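PDB 5LMG: DNA topoisomerase 2-associated protein PAT1 from Saccharomyces cerevisiae, which activates mRNA decapping and represses translation, its C-terminal domain directly contacting the decapping enzyme Dcp2 and the 5'-3' exonuclease Xrn1. Local coordinates for residues 100-113 and 156-168. The protein carries 2 engineered substitutions. Residues are numbered along the deposited sequence; the frame is centred on the assembly and turned at random.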
loop_
_atom_site.group_PDB
_atom_site.type_symbol
_atom_site.label_atom_id
_atom_site.label_comp_id
_atom_site.label_asym_id
_atom_site.label_seq_id
_atom_site.Cartn_x
_atom_site.Cartn_y
_atom_site.Cartn_z
ATOM N N LEU A 100 10.209 -11.840 8.935
ATOM C CA LEU A 100 9.284 -10.725 8.760
ATOM C C LEU A 100 7.867 -11.037 9.291
ATOM O O LEU A 100 7.040 -10.134 9.352
ATOM C CB LEU A 100 9.257 -10.296 7.280
ATOM C CG LEU A 100 10.119 -9.093 6.863
ATOM C CD1 LEU A 100 11.588 -9.349 7.081
ATOM C CD2 LEU A 100 9.921 -8.776 5.390
ATOM N N SER A 101 7.591 -12.308 9.672
ATOM C CA SER A 101 6.325 -12.741 10.291
ATOM C C SER A 101 6.289 -12.313 11.755
ATOM O O SER A 101 5.219 -12.323 12.348
ATOM C CB SER A 101 6.183 -14.261 10.256
ATOM O OG SER A 101 5.943 -14.754 8.953
ATOM N N PHE A 102 7.456 -11.989 12.351
ATOM C CA PHE A 102 7.576 -11.604 13.759
ATOM C C PHE A 102 7.851 -10.112 13.918
ATOM O O PHE A 102 8.631 -9.551 13.139
ATOM C CB PHE A 102 8.677 -12.430 14.443
ATOM C CG PHE A 102 8.406 -13.918 14.458
ATOM C CD1 PHE A 102 7.643 -14.494 15.468
ATOM C CD2 PHE A 102 8.897 -14.742 13.448
ATOM C CE1 PHE A 102 7.375 -15.866 15.469
ATOM C CE2 PHE A 102 8.622 -16.115 13.446
ATOM C CZ PHE A 102 7.867 -16.667 14.458
ATOM N N ASP A 103 7.220 -9.470 14.928
ATOM C CA ASP A 103 7.405 -8.031 15.213
ATOM C C ASP A 103 8.865 -7.675 15.435
ATOM O O ASP A 103 9.314 -6.630 14.959
ATOM C CB ASP A 103 6.578 -7.574 16.418
ATOM C CG ASP A 103 5.114 -7.891 16.297
ATOM O OD1 ASP A 103 4.483 -7.431 15.312
ATOM O OD2 ASP A 103 4.601 -8.618 17.167
ATOM N N LYS A 104 9.604 -8.556 16.150
ATOM C CA LYS A 104 11.037 -8.407 16.416
ATOM C C LYS A 104 11.852 -8.318 15.101
ATOM O O LYS A 104 12.703 -7.440 14.981
ATOM C CB LYS A 104 11.538 -9.523 17.344
ATOM C CG LYS A 104 12.517 -9.006 18.373
ATOM C CD LYS A 104 13.004 -10.092 19.308
ATOM C CE LYS A 104 14.248 -9.647 20.031
ATOM N NZ LYS A 104 14.673 -10.644 21.046
ATOM N N GLY A 105 11.526 -9.164 14.119
ATOM C CA GLY A 105 12.141 -9.134 12.790
ATOM C C GLY A 105 11.880 -7.811 12.085
ATOM O O GLY A 105 12.813 -7.159 11.618
ATOM N N ILE A 106 10.617 -7.352 12.101
ATOM C CA ILE A 106 10.186 -6.075 11.509
ATOM C C ILE A 106 10.885 -4.861 12.166
ATOM O O ILE A 106 11.422 -4.003 11.458
ATOM C CB ILE A 106 8.620 -5.942 11.531
ATOM C CG1 ILE A 106 7.948 -7.030 10.649
ATOM C CG2 ILE A 106 8.148 -4.512 11.110
ATOM C CD1 ILE A 106 6.451 -7.239 10.934
ATOM N N LYS A 107 10.898 -4.811 13.513
ATOM C CA LYS A 107 11.437 -3.679 14.268
ATOM C C LYS A 107 12.959 -3.435 14.087
ATOM O O LYS A 107 13.370 -2.283 14.161
ATOM C CB LYS A 107 11.045 -3.767 15.745
ATOM C CG LYS A 107 9.614 -3.254 15.965
ATOM C CD LYS A 107 8.873 -4.028 17.040
ATOM C CE LYS A 107 8.687 -3.203 18.284
ATOM N NZ LYS A 107 8.060 -3.986 19.383
ATOM N N ILE A 108 13.763 -4.472 13.779
ATOM C CA ILE A 108 15.218 -4.328 13.577
ATOM C C ILE A 108 15.592 -3.838 12.147
ATOM O O ILE A 108 16.735 -3.422 11.931
ATOM C CB ILE A 108 15.972 -5.636 13.973
ATOM C CG1 ILE A 108 17.499 -5.428 14.163
ATOM C CG2 ILE A 108 15.691 -6.799 13.028
ATOM C CD1 ILE A 108 17.926 -5.264 15.553
ATOM N N MET A 109 14.636 -3.890 11.185
ATOM C CA MET A 109 14.846 -3.531 9.777
ATOM C C MET A 109 15.472 -2.135 9.542
ATOM O O MET A 109 16.434 -2.095 8.776
ATOM C CB MET A 109 13.564 -3.700 8.956
ATOM C CG MET A 109 13.812 -4.278 7.574
ATOM S SD MET A 109 14.858 -5.760 7.535
ATOM C CE MET A 109 13.872 -6.883 8.399
ATOM N N PRO A 110 15.035 -1.003 10.174
ATOM C CA PRO A 110 15.727 0.281 9.912
ATOM C C PRO A 110 17.197 0.278 10.349
ATOM O O PRO A 110 18.043 0.839 9.649
ATOM C CB PRO A 110 14.888 1.323 10.670
ATOM C CG PRO A 110 13.595 0.649 10.986
ATOM C CD PRO A 110 13.905 -0.812 11.113
ATOM N N ARG A 111 17.499 -0.407 11.468
ATOM C CA ARG A 111 18.844 -0.547 12.023
ATOM C C ARG A 111 19.734 -1.405 11.129
ATOM O O ARG A 111 20.909 -1.075 10.948
ATOM C CB ARG A 111 18.784 -1.085 13.451
ATOM C CG ARG A 111 18.139 -0.093 14.413
ATOM C CD ARG A 111 17.548 -0.799 15.616
ATOM N NE ARG A 111 18.588 -1.319 16.506
ATOM C CZ ARG A 111 18.364 -2.165 17.503
ATOM N NH1 ARG A 111 17.135 -2.598 17.751
ATOM N NH2 ARG A 111 19.366 -2.589 18.258
ATOM N N ILE A 112 19.160 -2.475 10.529
ATOM C CA ILE A 112 19.835 -3.336 9.550
ATOM C C ILE A 112 20.308 -2.468 8.359
ATOM O O ILE A 112 21.475 -2.555 7.949
ATOM C CB ILE A 112 18.903 -4.504 9.089
ATOM C CG1 ILE A 112 18.748 -5.573 10.196
ATOM C CG2 ILE A 112 19.404 -5.136 7.766
ATOM C CD1 ILE A 112 17.729 -6.682 9.880
ATOM N N PHE A 113 19.392 -1.607 7.839
ATOM C CA PHE A 113 19.632 -0.724 6.695
ATOM C C PHE A 113 20.726 0.305 6.938
ATOM O O PHE A 113 21.387 0.703 5.978
ATOM C CB PHE A 113 18.327 -0.071 6.216
ATOM C CG PHE A 113 17.636 -0.904 5.156
ATOM C CD1 PHE A 113 17.231 -2.211 5.424
ATOM C CD2 PHE A 113 17.419 -0.395 3.880
ATOM C CE1 PHE A 113 16.628 -2.989 4.436
ATOM C CE2 PHE A 113 16.802 -1.172 2.897
ATOM C CZ PHE A 113 16.417 -2.464 3.177
ATOM N N LYS A 156 -0.154 -5.834 13.810
ATOM C CA LYS A 156 1.000 -6.331 13.052
ATOM C C LYS A 156 1.069 -5.689 11.657
ATOM O O LYS A 156 2.158 -5.301 11.215
ATOM C CB LYS A 156 0.970 -7.853 12.937
ATOM C CG LYS A 156 1.371 -8.567 14.225
ATOM C CD LYS A 156 1.358 -10.094 14.096
ATOM C CE LYS A 156 2.482 -10.660 13.247
ATOM N NZ LYS A 156 3.821 -10.433 13.857
ATOM N N VAL A 157 -0.107 -5.526 11.005
ATOM C CA VAL A 157 -0.252 -4.918 9.677
ATOM C C VAL A 157 0.177 -3.443 9.746
ATOM O O VAL A 157 0.990 -3.020 8.925
ATOM C CB VAL A 157 -1.679 -5.126 9.075
ATOM C CG1 VAL A 157 -1.864 -4.346 7.766
ATOM C CG2 VAL A 157 -1.970 -6.614 8.845
ATOM N N ASP A 158 -0.320 -2.687 10.757
ATOM C CA ASP A 158 0.024 -1.274 10.972
ATOM C C ASP A 158 1.543 -1.096 11.232
ATOM O O ASP A 158 2.134 -0.133 10.729
ATOM C CB ASP A 158 -0.799 -0.669 12.129
ATOM C CG ASP A 158 -2.317 -0.732 11.983
ATOM O OD1 ASP A 158 -2.806 -0.912 10.839
ATOM O OD2 ASP A 158 -3.017 -0.575 13.005
ATOM N N LEU A 159 2.164 -2.039 11.988
ATOM C CA LEU A 159 3.607 -2.031 12.268
ATOM C C LEU A 159 4.417 -2.200 10.974
ATOM O O LEU A 159 5.314 -1.399 10.719
ATOM C CB LEU A 159 4.019 -3.100 13.308
ATOM C CG LEU A 159 5.519 -3.108 13.690
ATOM C CD1 LEU A 159 5.873 -1.938 14.604
ATOM C CD2 LEU A 159 5.923 -4.434 14.324
ATOM N N PHE A 160 4.111 -3.254 10.181
ATOM C CA PHE A 160 4.762 -3.538 8.907
ATOM C C PHE A 160 4.638 -2.331 7.977
ATOM O O PHE A 160 5.632 -1.925 7.381
ATOM C CB PHE A 160 4.150 -4.783 8.249
ATOM C CG PHE A 160 4.976 -5.338 7.115
ATOM C CD1 PHE A 160 4.924 -4.765 5.848
ATOM C CD2 PHE A 160 5.802 -6.438 7.308
ATOM C CE1 PHE A 160 5.682 -5.286 4.793
ATOM C CE2 PHE A 160 6.564 -6.955 6.254
ATOM C CZ PHE A 160 6.496 -6.374 5.006
ATOM N N GLN A 161 3.440 -1.722 7.918
ATOM C CA GLN A 161 3.142 -0.534 7.121
ATOM C C GLN A 161 4.046 0.653 7.496
ATOM O O GLN A 161 4.676 1.240 6.615
ATOM C CB GLN A 161 1.645 -0.173 7.253
ATOM C CG GLN A 161 1.206 1.169 6.629
ATOM C CD GLN A 161 1.077 1.142 5.118
ATOM O OE1 GLN A 161 0.626 0.160 4.515
ATOM N NE2 GLN A 161 1.438 2.250 4.475
ATOM N N MET A 162 4.119 0.978 8.798
ATOM C CA MET A 162 4.881 2.091 9.357
ATOM C C MET A 162 6.406 1.952 9.160
ATOM O O MET A 162 7.058 2.921 8.771
ATOM C CB MET A 162 4.523 2.261 10.846
ATOM C CG MET A 162 5.162 3.455 11.503
ATOM S SD MET A 162 5.040 3.402 13.305
ATOM C CE MET A 162 6.321 2.238 13.699
ATOM N N ILE A 163 6.965 0.765 9.440
ATOM C CA ILE A 163 8.406 0.532 9.372
ATOM C C ILE A 163 8.893 0.162 7.965
ATOM O O ILE A 163 9.708 0.900 7.410
ATOM C CB ILE A 163 8.847 -0.495 10.454
ATOM C CG1 ILE A 163 8.719 0.131 11.866
ATOM C CG2 ILE A 163 10.273 -1.033 10.185
ATOM C CD1 ILE A 163 8.969 -0.809 13.074
ATOM N N ILE A 164 8.424 -0.981 7.413
ATOM C CA ILE A 164 8.872 -1.523 6.131
ATOM C C ILE A 164 8.621 -0.584 4.933
ATOM O O ILE A 164 9.555 -0.343 4.153
ATOM C CB ILE A 164 8.306 -2.951 5.876
ATOM C CG1 ILE A 164 8.512 -3.901 7.107
ATOM C CG2 ILE A 164 8.835 -3.568 4.576
ATOM C CD1 ILE A 164 9.987 -4.152 7.645
ATOM N N LEU A 165 7.397 -0.053 4.787
ATOM C CA LEU A 165 7.094 0.797 3.636
ATOM C C LEU A 165 7.866 2.118 3.632
ATOM O O LEU A 165 8.298 2.530 2.563
ATOM C CB LEU A 165 5.592 1.001 3.464
ATOM C CG LEU A 165 4.920 0.046 2.450
ATOM C CD1 LEU A 165 5.102 -1.437 2.815
ATOM C CD2 LEU A 165 3.486 0.369 2.305
ATOM N N LYS A 166 8.122 2.720 4.814
ATOM C CA LYS A 166 8.922 3.942 4.979
ATOM C C LYS A 166 10.373 3.703 4.484
ATOM O O LYS A 166 10.953 4.579 3.847
ATOM C CB LYS A 166 8.925 4.365 6.465
ATOM C CG LYS A 166 9.344 5.809 6.740
ATOM C CD LYS A 166 9.718 6.016 8.215
ATOM C CE LYS A 166 8.537 6.042 9.162
ATOM N NZ LYS A 166 8.940 5.681 10.546
ATOM N N ILE A 167 10.936 2.511 4.766
ATOM C CA ILE A 167 12.275 2.085 4.338
ATOM C C ILE A 167 12.324 1.939 2.797
ATOM O O ILE A 167 13.259 2.424 2.171
ATOM C CB ILE A 167 12.685 0.764 5.061
ATOM C CG1 ILE A 167 12.984 0.996 6.554
ATOM C CG2 ILE A 167 13.862 0.064 4.366
ATOM C CD1 ILE A 167 12.986 -0.295 7.394
ATOM N N ILE A 168 11.319 1.262 2.204
ATOM C CA ILE A 168 11.236 1.037 0.762
ATOM C C ILE A 168 11.171 2.382 0.024
ATOM O O ILE A 168 12.000 2.611 -0.859
ATOM C CB ILE A 168 10.102 0.038 0.407
ATOM C CG1 ILE A 168 10.494 -1.383 0.893
ATOM C CG2 ILE A 168 9.765 0.057 -1.094
ATOM C CD1 ILE A 168 9.382 -2.403 0.995
HETATM O O HOH W 1 4.901 -11.200 16.344
#
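Ile106 enters the neighbouring helix as a knob into a hole, its side chain seated among Leu159, Phe160, Ile163 and Ile164. This is the packing of two near-parallel helices in the mainly helical Pat1 C-terminal domain: the axes of 103-113 and 156-168 run in the same direction, 21° apart, and approach to 8.9 Å. The two branches of Ile106 divide the hollow. CG2, anti to the backbone N, fits between Leu159 CD2 and Ile164 CD1, while the other branch carries CD1 to the rim of the Phe160 ring, 3.8 Å from Phe160 CD2. Leu100 CD2 meets the same ring edge at Phe160 CE2, and Ile164 CG1 lies over the ring's centre, so the ring is bounded in its plane and on one face.

One turn on, the helix is kinked where the N atoms of Pro110 and Arg111 make no bond to the preceding turn, proline having no N-H to offer. Ile167 CD1 fills the dent there, 3.5 Å from Pro110 N and 3.8 Å from Met109 CB, while Ile163 CG2 packs on Pro110 CD.

At the start of 103-113, Lys156 bends at chi3 (72°) and chi4 to bring NZ 2.8 Å from Ser101 O. The same NZ reaches Asp103 OD1 at 3.4 Å, a salt bridge in which the hydrogen bond is weak, and a water accepting from NZ and from Asp103 N donates to Asp103 OD2. A methionine at Lys156 would probably leave Ser101 O and the Asp103 carboxylate without their charged partner and the water without one of its donors.

Beyond the kink, where helix 118-130 also packs on Phe113, Ile167 CG2 makes a CH-pi contact over one ring face, 3.6 Å from the Phe113 centroid and 16° off the normal.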